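Local coordinates for protein probable translation initiation factor eIF-2B subunit beta (Schizosaccharomyces pombe, PDB 5B04) that serves as a component of the eIF2B complex, which catalyses the exchange of GDP for GTP on the gamma subunit of initiation factor eIF2, at residues 81-86 and 322-327; 204-209 and 229-234; 241-246 and 356-361; 314-319 and 371-376. One frame throughout, in Å; residues are numbered along the deposited sequence.

Contact 1: 81-86 and 322-327; sequences CGNIIR and LSPVYP
The guanidinium of R86 presents one face to the ring of P324, and the two side chains reach this meeting from opposite directions. CG of the proline stands 3.4 Å above the guanidinium plane, set off toward its rim, and is also 3.4 Å from R86 NE. The arginine gets there through a straight middle section, extended from CG to NE, before the last torsion (chi4 95°) swings the flat group out of line with its chain. V325 meets the same group crosswise, with CG1 3.9 Å from R86 NH2. This packing leaves the polar end available for other partners: NE and NH2 donate to the carbonyls of D396 and T397, so the arginine also ties down the C-terminal tail.

Members of this family join an N-terminal helical domain to a Rossmann-like domain, and here helix 79-102 of the former abuts the loop that follows strand 313-316 of the latter. One turn before R86, N83 faces the same loop. Its OD1 rests 3.3 Å from S323 CA and 3.4 Å from S323 CB, alongside the backbone. Its ND2 is also close to L322 O, at 3.3 Å, but the angle is poor for a hydrogen bond; ND2 donates instead to the carbonyl of Y320, while L322 O bonds the hydroxyl of Y392. With chi1 at -177°, S323 turns OG away from its own amide nitrogen, leaving the hydroxyl 3.9 Å from R86 NH1, a distance of packing. M388 of helix 384-391 packs on both L322 and P324.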
loop_
_atom_site.group_PDB
_atom_site.type_symbol
_atom_site.label_atom_id
_atom_site.label_comp_id
_atom_site.label_asym_id
_atom_site.label_seq_id
_atom_site.Cartn_x
_atom_site.Cartn_y
_atom_site.Cartn_z
ATOM N N CYS C 81 14.378 -26.071 -21.304
ATOM C CA CYS C 81 14.720 -27.170 -22.202
ATOM C C CYS C 81 13.470 -27.759 -22.841
ATOM O O CYS C 81 13.346 -27.798 -24.065
ATOM C CB CYS C 81 15.483 -28.264 -21.451
ATOM S SG CYS C 81 15.947 -29.687 -22.466
ATOM N N GLY C 82 12.546 -28.214 -21.999
ATOM C CA GLY C 82 11.308 -28.811 -22.463
ATOM C C GLY C 82 10.480 -27.866 -23.309
ATOM O O GLY C 82 9.786 -28.294 -24.230
ATOM N N ASN C 83 10.554 -26.575 -22.998
ATOM C CA ASN C 83 9.824 -25.562 -23.750
ATOM C C ASN C 83 10.304 -25.474 -25.193
ATOM O O ASN C 83 9.498 -25.383 -26.119
ATOM C CB ASN C 83 9.949 -24.198 -23.073
ATOM C CG ASN C 83 9.235 -24.143 -21.737
ATOM O OD1 ASN C 83 8.377 -24.977 -21.445
ATOM N ND2 ASN C 83 9.580 -23.155 -20.920
ATOM N N ILE C 84 11.620 -25.499 -25.376
ATOM C CA ILE C 84 12.212 -25.480 -26.709
ATOM C C ILE C 84 11.778 -26.712 -27.498
ATOM O O ILE C 84 11.465 -26.621 -28.686
ATOM C CB ILE C 84 13.752 -25.415 -26.644
ATOM C CG1 ILE C 84 14.200 -24.105 -25.995
ATOM C CG2 ILE C 84 14.359 -25.544 -28.032
ATOM C CD1 ILE C 84 13.652 -22.868 -26.674
ATOM N N ILE C 85 11.749 -27.858 -26.824
ATOM C CA ILE C 85 11.295 -29.102 -27.437
ATOM C C ILE C 85 9.861 -28.968 -27.939
ATOM O O ILE C 85 9.552 -29.346 -29.069
ATOM C CB ILE C 85 11.374 -30.286 -26.450
ATOM C CG1 ILE C 85 12.796 -30.442 -25.905
ATOM C CG2 ILE C 85 10.913 -31.573 -27.118
ATOM C CD1 ILE C 85 13.821 -30.783 -26.962
ATOM N N ARG C 86 8.994 -28.418 -27.093
ATOM C CA ARG C 86 7.583 -28.256 -27.430
ATOM C C ARG C 86 7.384 -27.297 -28.599
ATOM O O ARG C 86 6.462 -27.467 -29.399
ATOM C CB ARG C 86 6.797 -27.763 -26.213
ATOM C CG ARG C 86 6.745 -28.753 -25.062
ATOM C CD ARG C 86 5.964 -28.187 -23.886
ATOM N NE ARG C 86 5.944 -29.103 -22.749
ATOM C CZ ARG C 86 6.794 -29.047 -21.729
ATOM N NH1 ARG C 86 7.737 -28.115 -21.699
ATOM N NH2 ARG C 86 6.701 -29.922 -20.736
ATOM N N LEU C 322 8.082 -19.891 -19.997
ATOM C CA LEU C 322 6.708 -20.281 -19.706
ATOM C C LEU C 322 6.491 -21.765 -19.994
ATOM O O LEU C 322 6.389 -22.175 -21.150
ATOM C CB LEU C 322 5.730 -19.428 -20.516
ATOM C CG LEU C 322 4.241 -19.558 -20.189
ATOM C CD1 LEU C 322 3.989 -19.329 -18.709
ATOM C CD2 LEU C 322 3.428 -18.583 -21.027
ATOM N N SER C 323 6.427 -22.563 -18.933
ATOM C CA SER C 323 6.268 -24.008 -19.061
ATOM C C SER C 323 4.855 -24.442 -18.681
ATOM O O SER C 323 4.266 -23.900 -17.747
ATOM C CB SER C 323 7.297 -24.733 -18.192
ATOM O OG SER C 323 7.207 -26.138 -18.351
ATOM N N PRO C 324 4.302 -25.424 -19.411
ATOM C CA PRO C 324 2.929 -25.884 -19.177
ATOM C C PRO C 324 2.775 -26.838 -17.992
ATOM O O PRO C 324 1.643 -27.109 -17.591
ATOM C CB PRO C 324 2.581 -26.598 -20.485
ATOM C CG PRO C 324 3.885 -27.098 -20.984
ATOM C CD PRO C 324 4.901 -26.059 -20.598
ATOM N N VAL C 325 3.881 -27.338 -17.447
ATOM C CA VAL C 325 3.814 -28.295 -16.345
ATOM C C VAL C 325 3.114 -27.697 -15.127
ATOM O O VAL C 325 3.345 -26.542 -14.771
ATOM C CB VAL C 325 5.216 -28.791 -15.931
ATOM C CG1 VAL C 325 5.772 -29.744 -16.978
ATOM C CG2 VAL C 325 6.157 -27.620 -15.709
ATOM N N TYR C 326 2.247 -28.486 -14.501
ATOM C CA TYR C 326 1.503 -28.020 -13.339
ATOM C C TYR C 326 2.220 -28.379 -12.043
ATOM O O TYR C 326 2.587 -29.536 -11.831
ATOM C CB TYR C 326 0.087 -28.600 -13.331
ATOM C CG TYR C 326 -0.820 -27.950 -12.311
ATOM C CD1 TYR C 326 -1.511 -26.785 -12.614
ATOM C CD2 TYR C 326 -0.976 -28.494 -11.042
ATOM C CE1 TYR C 326 -2.336 -26.183 -11.687
ATOM C CE2 TYR C 326 -1.801 -27.897 -10.107
ATOM C CZ TYR C 326 -2.478 -26.742 -10.435
ATOM O OH TYR C 326 -3.301 -26.139 -9.512
ATOM N N PRO C 327 2.419 -27.382 -11.168
ATOM C CA PRO C 327 3.082 -27.570 -9.874
ATOM C C PRO C 327 2.265 -28.424 -8.909
ATOM O O PRO C 327 1.743 -27.899 -7.925
ATOM C CB PRO C 327 3.222 -26.141 -9.342
ATOM C CG PRO C 327 2.133 -25.382 -10.015
ATOM C CD PRO C 327 2.013 -25.983 -11.382
#

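Contact 2: 204-209 and 229-234; sequences HLHSNE and KKRKFS
R231 NH1 is gripped by two carbonyls, those of L205 and M202. The bond to L205 O measures 2.6 Å, with that oxygen at the edge of the guanidinium and close to its plane, although the N-H points somewhat off line (143°). The same nitrogen hangs over one face of the H206 ring, 3.4 Å above it and toward the rim. Here the guanidinium stacks on the imidazole, with planes 27° apart and the two side chains running side by side in the same direction. An extended arginine chain from CG to NE makes this reach possible.

Backbone bonds continue the contact around the type II turn H206-E209: N208 N donates to K232 O (3.2 Å), and S234 N to E209 O (3.1 Å). Inward, L205 CD1 touches CZ of F233 (3.7 Å), whose ring is brought there by CG lying between backbone N and carbonyl carbon (chi1 50°). E209 turns to R276 of the second copy of this subunit in a salt bridge.

The two loops thus lie side by side where the parallel strands 210-214 and 234-238 begin, with L205 and F233 packed against helix 218-228, which links those strands.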
loop_
_atom_site.group_PDB
_atom_site.type_symbol
_atom_site.label_atom_id
_atom_site.label_comp_id
_atom_site.label_asym_id
_atom_site.label_seq_id
_atom_site.Cartn_x
_atom_site.Cartn_y
_atom_site.Cartn_z
ATOM N N HIS C 204 6.501 2.100 -17.205
ATOM C CA HIS C 204 6.372 1.642 -15.825
ATOM C C HIS C 204 7.460 2.207 -14.916
ATOM O O HIS C 204 7.300 2.241 -13.694
ATOM C CB HIS C 204 6.385 0.114 -15.780
ATOM C CG HIS C 204 5.340 -0.519 -16.645
ATOM N ND1 HIS C 204 3.993 -0.436 -16.365
ATOM C CD2 HIS C 204 5.443 -1.232 -17.791
ATOM C CE1 HIS C 204 3.312 -1.076 -17.299
ATOM N NE2 HIS C 204 4.168 -1.569 -18.175
ATOM N N LEU C 205 8.564 2.646 -15.509
ATOM C CA LEU C 205 9.618 3.314 -14.752
ATOM C C LEU C 205 9.593 4.815 -15.007
ATOM O O LEU C 205 9.760 5.264 -16.140
ATOM C CB LEU C 205 10.993 2.748 -15.109
ATOM C CG LEU C 205 11.314 1.349 -14.588
ATOM C CD1 LEU C 205 12.765 0.997 -14.874
ATOM C CD2 LEU C 205 11.021 1.257 -13.103
ATOM N N HIS C 206 9.378 5.586 -13.947
ATOM C CA HIS C 206 9.359 7.039 -14.058
ATOM C C HIS C 206 10.328 7.673 -13.067
ATOM O O HIS C 206 10.882 6.993 -12.204
ATOM C CB HIS C 206 7.943 7.572 -13.843
ATOM C CG HIS C 206 6.984 7.179 -14.924
ATOM N ND1 HIS C 206 6.639 8.025 -15.956
ATOM C CD2 HIS C 206 6.306 6.027 -15.139
ATOM C CE1 HIS C 206 5.785 7.413 -16.758
ATOM N NE2 HIS C 206 5.565 6.200 -16.284
ATOM N N SER C 207 10.529 8.979 -13.201
ATOM C CA SER C 207 11.511 9.690 -12.392
ATOM C C SER C 207 11.126 9.735 -10.914
ATOM O O SER C 207 9.946 9.820 -10.570
ATOM C CB SER C 207 11.704 11.113 -12.922
ATOM O OG SER C 207 12.185 11.098 -14.256
ATOM N N ASN C 208 12.142 9.657 -10.058
ATOM C CA ASN C 208 11.996 9.778 -8.607
ATOM C C ASN C 208 11.160 8.676 -7.954
ATOM O O ASN C 208 10.826 8.766 -6.774
ATOM C CB ASN C 208 11.407 11.146 -8.250
ATOM C CG ASN C 208 12.323 12.290 -8.636
ATOM O OD1 ASN C 208 12.292 12.772 -9.768
ATOM N ND2 ASN C 208 13.150 12.729 -7.694
ATOM N N GLU C 209 10.831 7.638 -8.715
ATOM C CA GLU C 209 10.187 6.462 -8.139
ATOM C C GLU C 209 11.231 5.589 -7.454
ATOM O O GLU C 209 12.422 5.690 -7.746
ATOM C CB GLU C 209 9.442 5.658 -9.209
ATOM C CG GLU C 209 8.073 6.208 -9.577
ATOM C CD GLU C 209 7.247 5.220 -10.383
ATOM O OE1 GLU C 209 7.841 4.311 -11.002
ATOM O OE2 GLU C 209 6.005 5.348 -10.394
ATOM N N LYS C 229 18.631 5.886 -18.960
ATOM C CA LYS C 229 19.313 6.817 -19.854
ATOM C C LYS C 229 18.630 8.178 -19.871
ATOM O O LYS C 229 19.293 9.214 -19.909
ATOM C CB LYS C 229 19.372 6.259 -21.275
ATOM C CG LYS C 229 20.276 5.049 -21.451
ATOM C CD LYS C 229 19.952 4.302 -22.741
ATOM C CE LYS C 229 18.512 4.547 -23.184
ATOM N NZ LYS C 229 18.110 3.687 -24.329
ATOM N N LYS C 230 17.302 8.170 -19.841
ATOM C CA LYS C 230 16.532 9.404 -19.934
ATOM C C LYS C 230 15.916 9.803 -18.596
ATOM O O LYS C 230 15.643 10.979 -18.358
ATOM C CB LYS C 230 15.435 9.263 -20.993
ATOM C CG LYS C 230 15.962 9.120 -22.414
ATOM C CD LYS C 230 14.832 8.902 -23.410
ATOM C CE LYS C 230 15.363 8.796 -24.832
ATOM N NZ LYS C 230 14.277 8.522 -25.813
ATOM N N ARG C 231 15.703 8.823 -17.724
ATOM C CA ARG C 231 15.047 9.077 -16.445
ATOM C C ARG C 231 15.894 8.632 -15.260
ATOM O O ARG C 231 16.429 7.524 -15.243
ATOM C CB ARG C 231 13.687 8.379 -16.405
ATOM C CG ARG C 231 12.770 8.778 -17.545
ATOM C CD ARG C 231 11.460 8.019 -17.500
ATOM N NE ARG C 231 10.618 8.337 -18.650
ATOM C CZ ARG C 231 9.451 7.756 -18.906
ATOM N NH1 ARG C 231 8.981 6.822 -18.091
ATOM N NH2 ARG C 231 8.754 8.111 -19.976
ATOM N N LYS C 232 16.008 9.506 -14.264
ATOM C CA LYS C 232 16.781 9.200 -13.068
ATOM C C LYS C 232 15.868 8.816 -11.909
ATOM O O LYS C 232 15.043 9.612 -11.459
ATOM C CB LYS C 232 17.664 10.388 -12.681
ATOM C CG LYS C 232 18.547 10.887 -13.813
ATOM C CD LYS C 232 19.976 11.110 -13.346
ATOM C CE LYS C 232 20.973 10.678 -14.411
ATOM N NZ LYS C 232 22.381 10.933 -13.998
ATOM N N PHE C 233 16.024 7.585 -11.434
ATOM C CA PHE C 233 15.209 7.067 -10.345
ATOM C C PHE C 233 16.073 6.300 -9.349
ATOM O O PHE C 233 17.301 6.376 -9.397
ATOM C CB PHE C 233 14.092 6.170 -10.889
ATOM C CG PHE C 233 14.571 5.120 -11.853
ATOM C CD1 PHE C 233 14.658 5.391 -13.208
ATOM C CD2 PHE C 233 14.930 3.860 -11.404
ATOM C CE1 PHE C 233 15.099 4.429 -14.097
ATOM C CE2 PHE C 233 15.369 2.892 -12.287
ATOM C CZ PHE C 233 15.453 3.176 -13.636
ATOM N N SER C 234 15.430 5.564 -8.450
ATOM C CA SER C 234 16.151 4.815 -7.428
ATOM C C SER C 234 15.793 3.336 -7.455
ATOM O O SER C 234 14.646 2.968 -7.710
ATOM C CB SER C 234 15.867 5.395 -6.041
ATOM O OG SER C 234 16.257 6.755 -5.964
#

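Contact 3: 241-246 and 356-361; sequences FPNNQK and ILNPYY
N243 and N358 meet amide to amide, coming from opposite directions with their planes only 28° apart. The firmer half of the pair is the bond from N358 ND2 to N243 OD1, 3.2 Å long. It reaches the oxygen in its carbonyl plane, on a lone pair, and leaves within the amide plane of N358. N358 extends toward its partner with chi1 at 177°, and ND2 also donates to the carbonyl of S338, its strongest polar partner, which helps fix the rotation of the amide. The packing is close here too: Y360 CB lies 3.2 Å from N243 ND2, and P242, which follows a cis peptide bond, brings CG to 3.4 Å from N358 OD1.

The bonding of N243 ND2 is looser. Three weak acceptors, N358 OD1, P359 O and the hydroxyl of S297, share its two hydrogens, so none is strongly held. P242 and N243 remain partly exposed, whereas N358 and Y360 are buried in the 356-361 segment; Y360 sends its hydroxyl to Y293 of the epsilon subunit.

The contact joins the turn leading into helix 245-257 to the smaller antiparallel sheet. Since both partners are neutral amides, it is held by directional bonding without net charge. The S338 carbonyl can only accept, which is consistent with the modelled orientation of N358, and through it of N243.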
loop_
_atom_site.group_PDB
_atom_site.type_symbol
_atom_site.label_atom_id
_atom_site.label_comp_id
_atom_site.label_asym_id
_atom_site.label_seq_id
_atom_site.Cartn_x
_atom_site.Cartn_y
_atom_site.Cartn_z
ATOM N N PHE C 241 21.115 -13.642 -1.099
ATOM C CA PHE C 241 21.904 -14.511 -0.238
ATOM C C PHE C 241 21.185 -15.825 0.055
ATOM O O PHE C 241 19.996 -15.825 0.361
ATOM C CB PHE C 241 22.242 -13.805 1.074
ATOM C CG PHE C 241 23.247 -14.539 1.898
ATOM C CD1 PHE C 241 24.590 -14.436 1.609
ATOM C CD2 PHE C 241 22.852 -15.365 2.934
ATOM C CE1 PHE C 241 25.514 -15.122 2.347
ATOM C CE2 PHE C 241 23.787 -16.055 3.676
ATOM C CZ PHE C 241 25.120 -15.931 3.382
ATOM N N PRO C 242 21.912 -16.952 -0.021
ATOM C CA PRO C 242 23.354 -17.034 -0.276
ATOM C C PRO C 242 23.728 -17.288 -1.733
ATOM O O PRO C 242 24.914 -17.314 -2.059
ATOM C CB PRO C 242 23.778 -18.222 0.591
ATOM C CG PRO C 242 22.526 -19.089 0.704
ATOM C CD PRO C 242 21.340 -18.288 0.214
ATOM N N ASN C 243 22.733 -17.451 -2.595
ATOM C CA ASN C 243 22.970 -17.990 -3.928
ATOM C C ASN C 243 23.121 -16.940 -5.028
ATOM O O ASN C 243 23.917 -17.117 -5.951
ATOM C CB ASN C 243 21.841 -18.958 -4.276
ATOM C CG ASN C 243 21.637 -20.012 -3.201
ATOM O OD1 ASN C 243 22.592 -20.646 -2.750
ATOM N ND2 ASN C 243 20.396 -20.182 -2.765
ATOM N N ASN C 244 22.366 -15.850 -4.936
ATOM C CA ASN C 244 22.460 -14.786 -5.930
ATOM C C ASN C 244 23.211 -13.579 -5.388
ATOM O O ASN C 244 23.040 -12.460 -5.869
ATOM C CB ASN C 244 21.068 -14.359 -6.393
ATOM C CG ASN C 244 20.161 -15.536 -6.662
ATOM O OD1 ASN C 244 19.010 -15.552 -6.231
ATOM N ND2 ASN C 244 20.674 -16.533 -7.373
ATOM N N GLN C 245 24.049 -13.822 -4.386
ATOM C CA GLN C 245 24.758 -12.758 -3.687
ATOM C C GLN C 245 25.688 -11.961 -4.600
ATOM O O GLN C 245 25.454 -10.779 -4.852
ATOM C CB GLN C 245 25.557 -13.347 -2.527
ATOM C CG GLN C 245 26.137 -12.319 -1.581
ATOM C CD GLN C 245 26.995 -12.962 -0.520
ATOM O OE1 GLN C 245 27.419 -14.107 -0.670
ATOM N NE2 GLN C 245 27.253 -12.236 0.562
ATOM N N LYS C 246 26.740 -12.614 -5.086
ATOM C CA LYS C 246 27.748 -11.956 -5.916
ATOM C C LYS C 246 27.154 -11.375 -7.196
ATOM O O LYS C 246 27.533 -10.283 -7.627
ATOM C CB LYS C 246 28.875 -12.936 -6.259
ATOM C CG LYS C 246 29.622 -12.610 -7.545
ATOM C CD LYS C 246 30.807 -13.538 -7.764
ATOM C CE LYS C 246 31.858 -13.359 -6.681
ATOM N NZ LYS C 246 32.884 -12.356 -7.080
ATOM N N ILE C 356 21.331 -28.546 8.012
ATOM C CA ILE C 356 21.535 -27.306 7.270
ATOM C C ILE C 356 20.947 -27.419 5.868
ATOM O O ILE C 356 21.300 -28.317 5.106
ATOM C CB ILE C 356 23.027 -26.926 7.171
ATOM C CG1 ILE C 356 23.588 -26.559 8.549
ATOM C CG2 ILE C 356 23.206 -25.746 6.236
ATOM C CD1 ILE C 356 24.090 -27.735 9.362
ATOM N N LEU C 357 20.046 -26.498 5.535
ATOM C CA LEU C 357 19.303 -26.569 4.284
ATOM C C LEU C 357 19.468 -25.309 3.440
ATOM O O LEU C 357 19.167 -24.205 3.891
ATOM C CB LEU C 357 17.821 -26.808 4.572
ATOM C CG LEU C 357 17.512 -28.013 5.462
ATOM C CD1 LEU C 357 16.035 -28.058 5.818
ATOM C CD2 LEU C 357 17.943 -29.301 4.779
ATOM N N ASN C 358 19.940 -25.486 2.211
ATOM C CA ASN C 358 20.116 -24.370 1.288
ATOM C C ASN C 358 19.359 -24.573 -0.020
ATOM O O ASN C 358 19.919 -25.070 -0.997
ATOM C CB ASN C 358 21.602 -24.151 0.993
ATOM C CG ASN C 358 21.839 -23.049 -0.025
ATOM O OD1 ASN C 358 21.089 -22.074 -0.090
ATOM N ND2 ASN C 358 22.880 -23.206 -0.834
ATOM N N PRO C 359 18.073 -24.197 -0.041
ATOM C CA PRO C 359 17.326 -24.199 -1.301
ATOM C C PRO C 359 17.678 -22.973 -2.133
ATOM O O PRO C 359 17.832 -21.890 -1.566
ATOM C CB PRO C 359 15.867 -24.161 -0.842
ATOM C CG PRO C 359 15.915 -23.452 0.467
ATOM C CD PRO C 359 17.226 -23.831 1.108
ATOM N N TYR C 360 17.821 -23.129 -3.445
ATOM C CA TYR C 360 18.134 -21.978 -4.285
ATOM C C TYR C 360 16.974 -21.614 -5.205
ATOM O O TYR C 360 17.116 -20.774 -6.093
ATOM C CB TYR C 360 19.417 -22.219 -5.097
ATOM C CG TYR C 360 19.416 -23.416 -6.024
ATOM C CD1 TYR C 360 18.960 -23.307 -7.332
ATOM C CD2 TYR C 360 19.913 -24.645 -5.606
ATOM C CE1 TYR C 360 18.975 -24.392 -8.188
ATOM C CE2 TYR C 360 19.933 -25.737 -6.456
ATOM C CZ TYR C 360 19.463 -25.604 -7.746
ATOM O OH TYR C 360 19.479 -26.687 -8.596
ATOM N N TYR C 361 15.823 -22.236 -4.971
ATOM C CA TYR C 361 14.595 -21.869 -5.664
ATOM C C TYR C 361 13.492 -21.513 -4.671
ATOM O O TYR C 361 13.336 -22.164 -3.639
ATOM C CB TYR C 361 14.118 -23.001 -6.578
ATOM C CG TYR C 361 14.936 -23.180 -7.838
ATOM C CD1 TYR C 361 15.636 -22.118 -8.394
ATOM C CD2 TYR C 361 14.998 -24.411 -8.475
ATOM C CE1 TYR C 361 16.383 -22.280 -9.546
ATOM C CE2 TYR C 361 15.739 -24.582 -9.627
ATOM C CZ TYR C 361 16.429 -23.514 -10.159
ATOM O OH TYR C 361 17.170 -23.684 -11.306
#

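Contact 4: 314-319 and 371-376; sequences VVCSGI and LFITNL
Backbone hydrogen bonds between V315-S317 and L371-I373 make a regular parallel ladder. V315 N donates to L371 O (2.8 Å), I373 N to V315 O (2.6 Å) and S317 N to I373 O (2.9 Å). Each of V315 and I373 thus uses both N-H and C=O toward its neighbour, as parallel pairing requires. Longer CA-H...O contacts fill in between, among them T374 CA to S317 O at 3.3 Å.

The strand axes differ by 20° in direction. The sheet they belong to is the mainly parallel core of the Rossmann-like domain, in which strand 313-316 lies between 279-282 and 371-374, and 371-374 in turn pairs with the antiparallel strand 377-379, outermost within this chain.

Apolar contacts lie on both faces. On one, the F372 ring runs alongside V315, with CD1 3.7 Å from V315 CB, and both residues pack on L293 of the second sheet. On the other, V314 CG1 meets I373 CG1 at 3.7 Å, and C316 SG lies against I373 CB; F223 of helix 218-228 covers C316 and I373.

Further along, side-chain polar bonds join in. A chi1 of 48° folds the N375 amide back over its own backbone, where OD1 can accept from I319 N (3.1 Å). T374 OG1 accepts from L376 N in an ST turn and bonds the carbonyl of G377. Just beyond, the side chains of I319 and L376 cross at about a right angle, with I319 CG1 3.6 Å from L376 CD1.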
loop_
_atom_site.group_PDB
_atom_site.type_symbol
_atom_site.label_atom_id
_atom_site.label_comp_id
_atom_site.label_asym_id
_atom_site.label_seq_id
_atom_site.Cartn_x
_atom_site.Cartn_y
_atom_site.Cartn_z
ATOM N N VAL C 314 5.851 -6.642 -10.290
ATOM C CA VAL C 314 6.024 -6.799 -11.728
ATOM C C VAL C 314 7.102 -7.836 -12.020
ATOM O O VAL C 314 8.114 -7.903 -11.324
ATOM C CB VAL C 314 6.400 -5.467 -12.401
ATOM C CG1 VAL C 314 6.131 -5.534 -13.895
ATOM C CG2 VAL C 314 5.620 -4.325 -11.777
ATOM N N VAL C 315 6.879 -8.647 -13.048
ATOM C CA VAL C 315 7.832 -9.687 -13.416
ATOM C C VAL C 315 8.272 -9.553 -14.870
ATOM O O VAL C 315 7.447 -9.572 -15.783
ATOM C CB VAL C 315 7.245 -11.093 -13.196
ATOM C CG1 VAL C 315 8.242 -12.158 -13.625
ATOM C CG2 VAL C 315 6.854 -11.278 -11.739
ATOM N N CYS C 316 9.578 -9.416 -15.075
ATOM C CA CYS C 316 10.140 -9.335 -16.418
ATOM C C CYS C 316 10.733 -10.678 -16.829
ATOM O O CYS C 316 11.698 -11.149 -16.227
ATOM C CB CYS C 316 11.206 -8.240 -16.491
ATOM S SG CYS C 316 10.608 -6.587 -16.076
ATOM N N SER C 317 10.155 -11.290 -17.857
ATOM C CA SER C 317 10.593 -12.610 -18.294
ATOM C C SER C 317 10.249 -12.885 -19.752
ATOM O O SER C 317 9.192 -12.485 -20.237
ATOM C CB SER C 317 9.968 -13.690 -17.410
ATOM O OG SER C 317 10.367 -14.984 -17.828
ATOM N N GLY C 318 11.149 -13.575 -20.444
ATOM C CA GLY C 318 10.890 -14.005 -21.804
ATOM C C GLY C 318 9.878 -15.134 -21.806
ATOM O O GLY C 318 9.788 -15.891 -20.840
ATOM N N ILE C 319 9.117 -15.252 -22.889
ATOM C CA ILE C 319 8.058 -16.253 -22.973
ATOM C C ILE C 319 8.590 -17.684 -23.020
ATOM O O ILE C 319 7.828 -18.638 -22.874
ATOM C CB ILE C 319 7.158 -16.018 -24.206
ATOM C CG1 ILE C 319 7.959 -15.412 -25.364
ATOM C CG2 ILE C 319 6.001 -15.099 -23.848
ATOM C CD1 ILE C 319 8.885 -16.381 -26.078
ATOM N N LEU C 371 1.674 -7.863 -12.826
ATOM C CA LEU C 371 1.960 -7.673 -14.242
ATOM C C LEU C 371 3.180 -8.462 -14.708
ATOM O O LEU C 371 4.213 -8.485 -14.038
ATOM C CB LEU C 371 2.165 -6.185 -14.538
ATOM C CG LEU C 371 2.537 -5.823 -15.977
ATOM C CD1 LEU C 371 1.396 -6.159 -16.921
ATOM C CD2 LEU C 371 2.915 -4.354 -16.082
ATOM N N PHE C 372 3.049 -9.110 -15.861
ATOM C CA PHE C 372 4.176 -9.777 -16.500
ATOM C C PHE C 372 4.695 -8.945 -17.667
ATOM O O PHE C 372 3.959 -8.667 -18.613
ATOM C CB PHE C 372 3.783 -11.170 -16.996
ATOM C CG PHE C 372 3.729 -12.213 -15.915
ATOM C CD1 PHE C 372 4.891 -12.799 -15.442
ATOM C CD2 PHE C 372 2.516 -12.619 -15.385
ATOM C CE1 PHE C 372 4.845 -13.762 -14.452
ATOM C CE2 PHE C 372 2.463 -13.583 -14.396
ATOM C CZ PHE C 372 3.629 -14.156 -13.929
ATOM N N ILE C 373 5.959 -8.541 -17.591
ATOM C CA ILE C 373 6.608 -7.867 -18.708
ATOM C C ILE C 373 7.348 -8.891 -19.559
ATOM O O ILE C 373 8.344 -9.468 -19.124
ATOM C CB ILE C 373 7.590 -6.780 -18.234
ATOM C CG1 ILE C 373 6.834 -5.637 -17.555
ATOM C CG2 ILE C 373 8.397 -6.245 -19.408
ATOM C CD1 ILE C 373 5.976 -4.826 -18.501
ATOM N N THR C 374 6.852 -9.122 -20.769
ATOM C CA THR C 374 7.444 -10.116 -21.656
ATOM C C THR C 374 7.852 -9.502 -22.989
ATOM O O THR C 374 7.569 -8.335 -23.257
ATOM C CB THR C 374 6.473 -11.280 -21.925
ATOM O OG1 THR C 374 5.370 -10.814 -22.712
ATOM C CG2 THR C 374 5.952 -11.857 -20.616
ATOM N N ASN C 375 8.519 -10.295 -23.823
ATOM C CA ASN C 375 8.897 -9.849 -25.158
ATOM C C ASN C 375 7.693 -9.821 -26.093
ATOM O O ASN C 375 7.772 -9.312 -27.211
ATOM C CB ASN C 375 9.995 -10.746 -25.734
ATOM C CG ASN C 375 9.685 -12.220 -25.580
ATOM O OD1 ASN C 375 9.259 -12.665 -24.516
ATOM N ND2 ASN C 375 9.897 -12.985 -26.644
ATOM N N LEU C 376 6.580 -10.375 -25.625
ATOM C CA LEU C 376 5.322 -10.314 -26.358
ATOM C C LEU C 376 4.488 -9.136 -25.872
ATOM O O LEU C 376 3.461 -8.802 -26.461
ATOM C CB LEU C 376 4.538 -11.620 -26.201
ATOM C CG LEU C 376 4.742 -12.708 -27.260
ATOM C CD1 LEU C 376 6.216 -13.020 -27.467
ATOM C CD2 LEU C 376 3.975 -13.965 -26.873
#

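Contact 4 lies in the large sheet, and the other three can be placed from it. Contact 2 touches it directly: H204 packs CE1 against L371 CD2 (3.5 Å) and CD2 against I373 CD1 (3.7 Å). Contact 1 follows along the chain, its 322-327 loop almost continuing from 314-319, with centres 16 Å apart. Contact 3 stands off, its nearest atoms about 13 Å from contact 4, yet strand 354-364 is followed directly by strand 371-374. Contacts 1 and 2 are farthest apart, about 35 Å between centres. Contact 1 joins the helical domain to the Rossmann-like one; contacts 2, 3 and 4 have neighbours on the delta subunit.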